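Local coordinates for protein member of DUF4221 family (Bacteroides vulgatus, PDB 3S9J) that is of unknown function but folds as a six-bladed beta-propeller that binds sodium ions in the crystal, at residues Q15-T24 with F57-R67; N98-I106 with I113-P121. One frame throughout, in Å; residues are numbered along the deposited sequence.

Interaction 1. Residues Q15-T24 with F57-R67; sequences QLAFPLDEQT and FDIENQQIAKR. With NA (sodium ion), chain C.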
loop_
_atom_site.group_PDB
_atom_site.type_symbol
_atom_site.label_atom_id
_atom_site.label_comp_id
_atom_site.label_asym_id
_atom_site.label_seq_id
_atom_site.Cartn_x
_atom_site.Cartn_y
_atom_site.Cartn_z
ATOM N N GLN A 15 3.252 -16.185 -15.771
ATOM C CA GLN A 15 2.741 -16.299 -14.418
ATOM C C GLN A 15 3.809 -16.807 -13.459
ATOM O O GLN A 15 4.709 -17.543 -13.839
ATOM C CB GLN A 15 1.584 -17.279 -14.388
ATOM C CG GLN A 15 0.253 -16.740 -14.860
ATOM C CD GLN A 15 -0.918 -17.547 -14.288
ATOM O OE1 GLN A 15 -0.829 -18.771 -14.124
ATOM N NE2 GLN A 15 -2.004 -16.862 -13.965
ATOM N N LEU A 16 3.684 -16.374 -12.218
ATOM C CA LEU A 16 4.473 -16.890 -11.106
ATOM C C LEU A 16 3.519 -17.633 -10.219
ATOM O O LEU A 16 2.395 -17.166 -9.956
ATOM C CB LEU A 16 5.106 -15.794 -10.244
ATOM C CG LEU A 16 6.144 -14.847 -10.815
ATOM C CD1 LEU A 16 6.418 -13.779 -9.743
ATOM C CD2 LEU A 16 7.422 -15.557 -11.262
ATOM N N ALA A 17 3.935 -18.804 -9.748
ATOM C CA ALA A 17 3.085 -19.600 -8.858
ATOM C C ALA A 17 3.923 -20.190 -7.735
ATOM O O ALA A 17 4.889 -20.918 -7.993
ATOM C CB ALA A 17 2.323 -20.705 -9.613
ATOM N N PHE A 18 3.546 -19.884 -6.509
ATOM C CA PHE A 18 4.214 -20.393 -5.334
ATOM C C PHE A 18 3.315 -21.391 -4.583
ATOM O O PHE A 18 2.318 -21.001 -3.952
ATOM C CB PHE A 18 4.604 -19.264 -4.377
ATOM C CG PHE A 18 5.453 -18.182 -4.988
ATOM C CD1 PHE A 18 6.839 -18.313 -5.044
ATOM C CD2 PHE A 18 4.877 -16.997 -5.434
ATOM C CE1 PHE A 18 7.628 -17.292 -5.596
ATOM C CE2 PHE A 18 5.642 -15.989 -5.988
ATOM C CZ PHE A 18 7.023 -16.120 -6.059
ATOM N N PRO A 19 3.687 -22.670 -4.587
ATOM C CA PRO A 19 2.920 -23.643 -3.843
ATOM C C PRO A 19 3.087 -23.430 -2.349
ATOM O O PRO A 19 4.182 -23.169 -1.871
ATOM C CB PRO A 19 3.506 -24.994 -4.284
ATOM C CG PRO A 19 4.168 -24.707 -5.562
ATOM C CD PRO A 19 4.736 -23.332 -5.401
ATOM N N LEU A 20 1.975 -23.531 -1.633
ATOM C CA LEU A 20 1.921 -23.281 -0.193
ATOM C C LEU A 20 1.433 -24.521 0.540
ATOM O O LEU A 20 0.957 -25.475 -0.060
ATOM C CB LEU A 20 0.967 -22.095 0.090
ATOM C CG LEU A 20 1.135 -20.793 -0.722
ATOM C CD1 LEU A 20 0.038 -19.774 -0.343
ATOM C CD2 LEU A 20 2.556 -20.154 -0.531
ATOM N N ASP A 21 1.530 -24.493 1.850
ATOM C CA ASP A 21 0.840 -25.453 2.686
ATOM C C ASP A 21 0.247 -24.704 3.877
ATOM O O ASP A 21 0.104 -23.482 3.828
ATOM C CB ASP A 21 1.757 -26.598 3.114
ATOM C CG ASP A 21 2.871 -26.172 4.071
ATOM O OD1 ASP A 21 2.954 -25.007 4.515
ATOM O OD2 ASP A 21 3.720 -27.036 4.381
ATOM N N GLU A 22 -0.111 -25.429 4.928
ATOM C CA GLU A 22 -0.782 -24.808 6.094
ATOM C C GLU A 22 0.086 -23.782 6.833
ATOM O O GLU A 22 -0.434 -22.981 7.603
ATOM C CB GLU A 22 -1.222 -25.893 7.091
ATOM C CG GLU A 22 -0.150 -26.564 7.875
ATOM C CD GLU A 22 0.588 -27.684 7.124
ATOM O OE1 GLU A 22 0.233 -27.995 5.941
ATOM O OE2 GLU A 22 1.510 -28.236 7.758
ATOM N N GLN A 23 1.411 -23.820 6.636
ATOM C CA GLN A 23 2.298 -22.870 7.295
ATOM C C GLN A 23 2.338 -21.477 6.667
ATOM O O GLN A 23 2.909 -20.556 7.267
ATOM C CB GLN A 23 3.742 -23.409 7.343
ATOM C CG GLN A 23 3.940 -24.562 8.317
ATOM C CD GLN A 23 5.426 -24.653 8.705
ATOM O OE1 GLN A 23 6.250 -25.106 7.902
ATOM N NE2 GLN A 23 5.782 -24.141 9.901
ATOM N N THR A 24 1.781 -21.321 5.471
ATOM C CA THR A 24 1.783 -20.021 4.798
ATOM C C THR A 24 0.404 -19.734 4.261
ATOM O O THR A 24 -0.071 -20.454 3.399
ATOM C CB THR A 24 2.812 -19.967 3.634
ATOM O OG1 THR A 24 4.049 -20.543 4.093
ATOM C CG2 THR A 24 3.015 -18.480 3.184
ATOM N N PHE A 57 9.873 -15.232 -0.523
ATOM C CA PHE A 57 9.742 -16.026 -1.722
ATOM C C PHE A 57 10.834 -15.699 -2.739
ATOM O O PHE A 57 11.115 -14.542 -2.982
ATOM C CB PHE A 57 8.404 -15.802 -2.412
ATOM C CG PHE A 57 7.207 -16.358 -1.666
ATOM C CD1 PHE A 57 6.927 -17.725 -1.662
ATOM C CD2 PHE A 57 6.356 -15.524 -1.002
ATOM C CE1 PHE A 57 5.834 -18.226 -0.983
ATOM C CE2 PHE A 57 5.242 -16.010 -0.358
ATOM C CZ PHE A 57 4.954 -17.350 -0.351
ATOM N N ASP A 58 11.361 -16.743 -3.356
ATOM C CA ASP A 58 12.361 -16.675 -4.450
ATOM C C ASP A 58 11.646 -16.596 -5.791
ATOM O O ASP A 58 10.990 -17.553 -6.208
ATOM C CB ASP A 58 13.217 -17.915 -4.341
ATOM C CG ASP A 58 14.327 -17.984 -5.387
ATOM O OD1 ASP A 58 14.259 -17.284 -6.428
ATOM O OD2 ASP A 58 15.235 -18.801 -5.147
ATOM N N ILE A 59 11.703 -15.429 -6.430
ATOM C CA ILE A 59 10.935 -15.179 -7.642
ATOM C C ILE A 59 11.418 -16.035 -8.817
ATOM O O ILE A 59 10.610 -16.711 -9.484
ATOM C CB ILE A 59 10.900 -13.678 -7.979
ATOM C CG1 ILE A 59 10.010 -12.924 -6.966
ATOM C CG2 ILE A 59 10.353 -13.476 -9.414
ATOM C CD1 ILE A 59 10.226 -11.420 -6.942
ATOM N N GLU A 60 12.733 -16.054 -9.049
ATOM C CA GLU A 60 13.318 -16.813 -10.159
ATOM C C GLU A 60 12.955 -18.289 -10.047
ATOM O O GLU A 60 12.643 -18.916 -11.034
ATOM C CB GLU A 60 14.853 -16.645 -10.142
ATOM C CG GLU A 60 15.613 -17.437 -11.220
ATOM C CD GLU A 60 17.142 -17.580 -10.947
ATOM O OE1 GLU A 60 17.677 -17.101 -9.905
ATOM O OE2 GLU A 60 17.807 -18.215 -11.795
ATOM N N ASN A 61 13.009 -18.837 -8.829
ATOM C CA ASN A 61 12.827 -20.260 -8.610
ATOM C C ASN A 61 11.411 -20.657 -8.169
ATOM O O ASN A 61 11.114 -21.838 -7.997
ATOM C CB ASN A 61 13.893 -20.759 -7.616
ATOM C CG ASN A 61 15.295 -20.672 -8.197
ATOM O OD1 ASN A 61 15.532 -21.180 -9.297
ATOM N ND2 ASN A 61 16.193 -20.015 -7.495
ATOM N N GLN A 62 10.518 -19.673 -8.103
ATOM C CA GLN A 62 9.112 -19.882 -7.727
ATOM C C GLN A 62 8.922 -20.822 -6.533
ATOM O O GLN A 62 8.174 -21.803 -6.608
ATOM C CB GLN A 62 8.299 -20.334 -8.935
ATOM C CG GLN A 62 8.376 -19.298 -10.067
ATOM C CD GLN A 62 7.460 -19.590 -11.241
ATOM O OE1 GLN A 62 6.286 -19.868 -11.078
ATOM N NE2 GLN A 62 8.006 -19.514 -12.435
ATOM N N GLN A 63 9.577 -20.483 -5.430
ATOM C CA GLN A 63 9.502 -21.283 -4.214
ATOM C C GLN A 63 9.789 -20.405 -3.004
ATOM O O GLN A 63 10.191 -19.253 -3.133
ATOM C CB GLN A 63 10.504 -22.460 -4.297
ATOM C CG GLN A 63 11.914 -22.024 -4.208
ATOM C CD GLN A 63 12.876 -23.236 -4.198
ATOM O OE1 GLN A 63 12.766 -24.121 -5.019
ATOM N NE2 GLN A 63 13.761 -23.268 -3.237
ATOM N N ILE A 64 9.584 -20.958 -1.816
ATOM C CA ILE A 64 10.020 -20.322 -0.583
ATOM C C ILE A 64 11.544 -20.346 -0.448
ATOM O O ILE A 64 12.167 -21.420 -0.560
ATOM C CB ILE A 64 9.340 -20.973 0.655
ATOM C CG1 ILE A 64 7.822 -20.687 0.585
ATOM C CG2 ILE A 64 9.917 -20.431 1.953
ATOM C CD1 ILE A 64 7.012 -21.427 1.669
ATOM N N ALA A 65 12.111 -19.169 -0.205
ATOM C CA ALA A 65 13.576 -19.011 0.072
ATOM C C ALA A 65 13.913 -19.192 1.541
ATOM O O ALA A 65 14.927 -19.812 1.866
ATOM C CB ALA A 65 14.071 -17.614 -0.364
ATOM N N LYS A 66 13.153 -18.554 2.417
ATOM C CA LYS A 66 13.368 -18.691 3.843
ATOM C C LYS A 66 12.161 -18.231 4.630
ATOM O O LYS A 66 11.266 -17.588 4.075
ATOM C CB LYS A 66 14.613 -17.974 4.325
ATOM C CG LYS A 66 14.625 -16.522 4.331
ATOM C CD LYS A 66 16.020 -16.009 4.815
ATOM C CE LYS A 66 16.107 -14.518 4.796
ATOM N NZ LYS A 66 17.535 -13.994 4.752
ATOM N N ARG A 67 12.189 -18.563 5.909
ATOM C CA ARG A 67 11.138 -18.221 6.851
ATOM C C ARG A 67 11.805 -17.529 8.008
ATOM O O ARG A 67 12.754 -18.062 8.613
ATOM C CB ARG A 67 10.425 -19.484 7.318
ATOM C CG ARG A 67 9.266 -19.279 8.259
ATOM C CD ARG A 67 8.541 -20.589 8.502
ATOM N NE ARG A 67 7.954 -21.123 7.267
ATOM C CZ ARG A 67 6.778 -20.803 6.746
ATOM N NH1 ARG A 67 5.963 -19.943 7.344
ATOM N NH2 ARG A 67 6.387 -21.385 5.619
HETATM NA NA NA C . -1.674 -22.067 3.163
HETATM O O HOH W 1 4.614 -20.541 -13.024
HETATM O O HOH W 2 -2.322 -21.521 5.698
HETATM O O HOH W 3 -3.428 -20.661 2.302
#
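Gln62 reaches along residues 15-17, while the ring of Phe18 packs on Phe57. The CG of Gln62 is anti to the carbonyl carbon and the chain then extended (chi2 -173°), which carries the amide out to Ala17: CB lies 3.6 Å from Ala17 O, CG and CD pass Leu16 CD2, and OE1 accepts from Ala17 N at 2.9 Å, the donor tilted 31° off the carbonyl plane. NE2 stays 4.1 Å from Gln15 O and 4.2 Å from Leu16 CD2. Water 1 donates to both OE1 and Gln15 O, so OE1 accepts two bonds. With an alanine here, Ala17 N and water 1 would probably both lose this acceptor, and the side of Leu16 its cover. The Phe18 ring, a flat apolar filler, receives Phe57 CB over one face, 4.0 Å from its centroid, while Asp58 O sits at its edge. The two rings lie obliquely, planes 40° apart, and Leu20 CD2 meets the edge of Phe57, 3.7 Å from its CZ. Arg67 NH2 donates to Thr24 OG1 in the guanidinium plane (2.9 Å); Gln23 CB covers one guanidinium face, and Asp53 forms a salt bridge with NH1. The type I turn from Asp21 to Thr24, with an Asx turn at Asp21, directs Asp21 O and Thr24 O onto a sodium ion that Asn353 and two waters also bind. This is packing between neighbouring beta-propeller blades, with a sodium site on the connecting turn.

Interaction 2. Residues N98-I106 with I113-P121; sequences NNISRLSSI and IRNYNFQTP. With FMT (formic acid), chain L; FMT (formic acid), chain P.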
loop_
_atom_site.group_PDB
_atom_site.type_symbol
_atom_site.label_atom_id
_atom_site.label_comp_id
_atom_site.label_asym_id
_atom_site.label_seq_id
_atom_site.Cartn_x
_atom_site.Cartn_y
_atom_site.Cartn_z
ATOM N N ASN A 98 1.310 -1.290 15.613
ATOM C CA ASN A 98 0.310 -0.264 15.926
ATOM C C ASN A 98 -0.297 -0.349 17.321
ATOM O O ASN A 98 -0.364 0.665 18.030
ATOM C CB ASN A 98 -0.793 -0.293 14.899
ATOM C CG ASN A 98 -1.871 0.753 15.157
ATOM O OD1 ASN A 98 -1.696 1.901 14.837
ATOM N ND2 ASN A 98 -3.009 0.326 15.716
ATOM N N ASN A 99 -0.763 -1.535 17.737
ATOM C CA ASN A 99 -1.595 -1.631 18.915
ATOM C C ASN A 99 -0.838 -1.315 20.188
ATOM O O ASN A 99 -1.448 -1.024 21.197
ATOM C CB ASN A 99 -2.240 -3.012 19.021
ATOM C CG ASN A 99 -3.304 -3.246 17.971
ATOM O OD1 ASN A 99 -3.678 -2.350 17.210
ATOM N ND2 ASN A 99 -3.811 -4.498 17.925
ATOM N N ILE A 100 0.497 -1.347 20.141
ATOM C CA ILE A 100 1.323 -1.025 21.279
ATOM C C ILE A 100 2.249 0.203 21.033
ATOM O O ILE A 100 3.200 0.413 21.783
ATOM C CB ILE A 100 2.161 -2.253 21.781
ATOM C CG1 ILE A 100 3.101 -2.785 20.687
ATOM C CG2 ILE A 100 1.240 -3.382 22.332
ATOM C CD1 ILE A 100 4.188 -3.698 21.238
ATOM N N SER A 101 1.943 0.984 20.002
ATOM C CA SER A 101 2.680 2.199 19.680
ATOM C C SER A 101 4.188 1.947 19.521
ATOM O O SER A 101 5.008 2.696 20.058
ATOM C CB SER A 101 2.402 3.250 20.763
ATOM O OG SER A 101 1.042 3.705 20.634
ATOM N N ARG A 102 4.556 0.891 18.806
ATOM C CA ARG A 102 5.961 0.488 18.728
ATOM C C ARG A 102 6.361 0.185 17.295
ATOM O O ARG A 102 5.622 -0.481 16.563
ATOM C CB ARG A 102 6.226 -0.744 19.608
ATOM C CG ARG A 102 7.669 -1.228 19.644
ATOM C CD ARG A 102 7.845 -2.479 20.501
ATOM N NE ARG A 102 7.566 -2.193 21.899
ATOM C CZ ARG A 102 7.427 -3.096 22.881
ATOM N NH1 ARG A 102 7.566 -4.402 22.680
ATOM N NH2 ARG A 102 7.153 -2.670 24.107
ATOM N N LEU A 103 7.533 0.697 16.910
ATOM C CA LEU A 103 8.249 0.256 15.734
ATOM C C LEU A 103 9.425 -0.601 16.205
ATOM O O LEU A 103 10.037 -0.301 17.225
ATOM C CB LEU A 103 8.752 1.488 14.976
ATOM C CG LEU A 103 9.606 1.334 13.736
ATOM C CD1 LEU A 103 8.739 0.960 12.561
ATOM C CD2 LEU A 103 10.287 2.659 13.494
ATOM N N SER A 104 9.761 -1.668 15.476
ATOM C CA SER A 104 10.907 -2.507 15.865
ATOM C C SER A 104 11.767 -2.869 14.652
ATOM O O SER A 104 11.247 -3.026 13.544
ATOM C CB SER A 104 10.473 -3.800 16.555
ATOM O OG SER A 104 9.674 -3.591 17.708
ATOM N N SER A 105 13.079 -2.974 14.852
ATOM C CA SER A 105 13.962 -3.518 13.839
ATOM C C SER A 105 14.342 -4.924 14.237
ATOM O O SER A 105 14.533 -5.230 15.414
ATOM C CB SER A 105 15.194 -2.653 13.622
ATOM O OG SER A 105 15.848 -2.456 14.861
ATOM N N ILE A 106 14.367 -5.805 13.242
ATOM C CA ILE A 106 14.740 -7.204 13.450
ATOM C C ILE A 106 15.748 -7.646 12.418
ATOM O O ILE A 106 15.889 -7.024 11.356
ATOM C CB ILE A 106 13.512 -8.156 13.435
ATOM C CG1 ILE A 106 12.826 -8.203 12.070
ATOM C CG2 ILE A 106 12.491 -7.748 14.477
ATOM C CD1 ILE A 106 11.720 -9.272 11.983
ATOM N N ILE A 113 16.661 -6.066 17.139
ATOM C CA ILE A 113 17.790 -5.139 17.166
ATOM C C ILE A 113 17.413 -3.993 18.106
ATOM O O ILE A 113 18.088 -3.786 19.124
ATOM C CB ILE A 113 18.150 -4.673 15.760
ATOM C CG1 ILE A 113 18.564 -5.887 14.891
ATOM C CG2 ILE A 113 19.266 -3.585 15.782
ATOM C CD1 ILE A 113 18.722 -5.594 13.370
ATOM N N ARG A 114 16.326 -3.283 17.800
ATOM C CA ARG A 114 15.808 -2.262 18.695
ATOM C C ARG A 114 14.303 -2.127 18.652
ATOM O O ARG A 114 13.690 -2.342 17.632
ATOM C CB ARG A 114 16.417 -0.922 18.350
ATOM C CG ARG A 114 17.843 -0.846 18.774
ATOM C CD ARG A 114 18.344 0.540 18.732
ATOM N NE ARG A 114 17.468 1.483 19.415
ATOM C CZ ARG A 114 17.710 2.787 19.420
ATOM N NH1 ARG A 114 18.771 3.227 18.762
ATOM N NH2 ARG A 114 16.896 3.633 20.042
ATOM N N ASN A 115 13.725 -1.774 19.808
ATOM C CA ASN A 115 12.316 -1.360 19.893
ATOM C C ASN A 115 12.274 0.163 20.001
ATOM O O ASN A 115 13.120 0.745 20.688
ATOM C CB ASN A 115 11.664 -1.929 21.139
ATOM C CG ASN A 115 11.424 -3.411 21.054
ATOM O OD1 ASN A 115 10.969 -3.935 20.031
ATOM N ND2 ASN A 115 11.670 -4.092 22.167
ATOM N N TYR A 116 11.338 0.802 19.320
ATOM C CA TYR A 116 11.112 2.224 19.405
ATOM C C TYR A 116 9.664 2.502 19.793
ATOM O O TYR A 116 8.748 2.020 19.158
ATOM C CB TYR A 116 11.332 2.911 18.072
ATOM C CG TYR A 116 12.651 2.635 17.395
ATOM C CD1 TYR A 116 12.786 1.564 16.522
ATOM C CD2 TYR A 116 13.745 3.479 17.574
ATOM C CE1 TYR A 116 13.980 1.296 15.879
ATOM C CE2 TYR A 116 14.947 3.237 16.908
ATOM C CZ TYR A 116 15.064 2.140 16.062
ATOM O OH TYR A 116 16.228 1.887 15.397
ATOM N N ASN A 117 9.466 3.367 20.778
ATOM C CA ASN A 117 8.147 3.932 21.040
ATOM C C ASN A 117 7.833 4.975 19.994
ATOM O O ASN A 117 8.657 5.844 19.705
ATOM C CB ASN A 117 8.116 4.536 22.447
ATOM C CG ASN A 117 6.782 5.172 22.796
ATOM O OD1 ASN A 117 5.767 4.480 22.868
ATOM N ND2 ASN A 117 6.773 6.501 23.007
ATOM N N PHE A 118 6.650 4.900 19.387
ATOM C CA PHE A 118 6.274 5.871 18.347
ATOM C C PHE A 118 4.920 6.454 18.736
ATOM O O PHE A 118 3.877 5.799 18.662
ATOM C CB PHE A 118 6.238 5.246 16.932
ATOM C CG PHE A 118 6.253 6.251 15.761
ATOM C CD1 PHE A 118 5.373 7.330 15.694
ATOM C CD2 PHE A 118 7.073 6.028 14.660
ATOM C CE1 PHE A 118 5.361 8.183 14.596
ATOM C CE2 PHE A 118 7.072 6.875 13.558
ATOM C CZ PHE A 118 6.211 7.965 13.523
ATOM N N GLN A 119 4.961 7.701 19.178
ATOM C CA GLN A 119 3.759 8.458 19.527
ATOM C C GLN A 119 3.983 9.828 18.947
ATOM O O GLN A 119 5.088 10.140 18.454
ATOM C CB GLN A 119 3.619 8.554 21.048
ATOM C CG GLN A 119 3.299 7.223 21.712
ATOM C CD GLN A 119 3.358 7.317 23.241
ATOM O OE1 GLN A 119 4.351 7.779 23.827
ATOM N NE2 GLN A 119 2.290 6.875 23.890
ATOM N N THR A 120 2.966 10.669 19.018
ATOM C CA THR A 120 3.117 12.025 18.554
ATOM C C THR A 120 4.128 12.703 19.487
ATOM O O THR A 120 4.382 12.234 20.612
ATOM C CB THR A 120 1.808 12.809 18.565
ATOM O OG1 THR A 120 1.379 13.031 19.915
ATOM C CG2 THR A 120 0.693 12.045 17.750
ATOM N N PRO A 121 4.710 13.808 19.030
ATOM C CA PRO A 121 5.602 14.566 19.950
ATOM C C PRO A 121 4.984 14.828 21.326
ATOM O O PRO A 121 5.656 14.643 22.352
ATOM C CB PRO A 121 5.851 15.858 19.176
ATOM C CG PRO A 121 5.925 15.402 17.737
ATOM C CD PRO A 121 4.817 14.293 17.634
HETATM C C FMT L . 0.744 16.106 18.962
HETATM O O1 FMT L . 1.993 16.228 18.968
HETATM O O2 FMT L . 0.091 15.283 19.642
HETATM C C FMT P . -2.222 -7.248 19.779
HETATM O O1 FMT P . -2.629 -6.193 20.306
HETATM O O2 FMT P . -1.825 -8.234 20.431
HETATM O O HOH W 4 5.383 1.887 22.980
HETATM O O HOH W 5 1.170 5.396 18.665
HETATM O O HOH W 6 0.391 5.295 22.817
HETATM O O HOH W 7 8.707 -5.627 20.401
HETATM O O HOH W 8 17.468 -0.302 14.476
#
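Arg102 lays its side chain across the amide of Asn115, CD approaching OD1 at 3.5 Å and the guanidinium turned 33° from the amide plane, with Asn115 ND2 over one guanidinium face. The chain is extended as far as CD, where it bends (chi3 -65°) and brings NH1 to water 7, which donates in turn to Asn115 OD1. That same oxygen accepts Ser104 OG at 2.7 Å, in the carbonyl plane; a short hydroxyl and a short amide suit facing positions of a non-hydrogen-bonded pair. On the other face of the sheet Leu103 and Tyr116 form a hydrogen-bonded pair, Tyr116 N reaching Leu103 O at 2.7 Å. Leu103 CD2 packs against Tyr116 CD1 at 4.1 Å, and the phenol oxygen extends to the backbone carbonyl of Leu172, so that a largely apolar ring still satisfies its polar tip. Ser105 OG is small enough to fit beside the bulge of Ile113 and Arg114, where it takes a weak bond from Arg114 N and shares water 8 with Tyr116 OH. At the far end Phe118 N donates to Ser101 O at 2.8 Å. Ser101 OG meets waters 5 and 6, which link it to Phe118 O and Gln119 NE2. Strand 93-97 flanks 102-106 on its other edge, and strand 165-171 lies against Leu103, Tyr116 and Phe118. The pairing is the antiparallel outer hairpin of a four-stranded propeller blade, with a classic beta bulge in its last strand.

Interaction 1 joins two sheets, setting the end of strand 8-19 and its following turn against the last two strands, 53-58 and 63-69, of the blade formed by residues 31-69. Interaction 2 instead lies within the next four-stranded sheet along the chain, pairing its last two strands, 102-106 and 112-117. The contacts follow in series, with centres 30 Å apart and nearest atoms about 9 Å apart, so they do not touch. Both lie well out from the middle of the propeller, 21 and 20 Å from the chain centre. Interaction 1 contributes directly to a sodium site; at interaction 2, the Ile106 side chain is about 10 Å from a bound sodium ion.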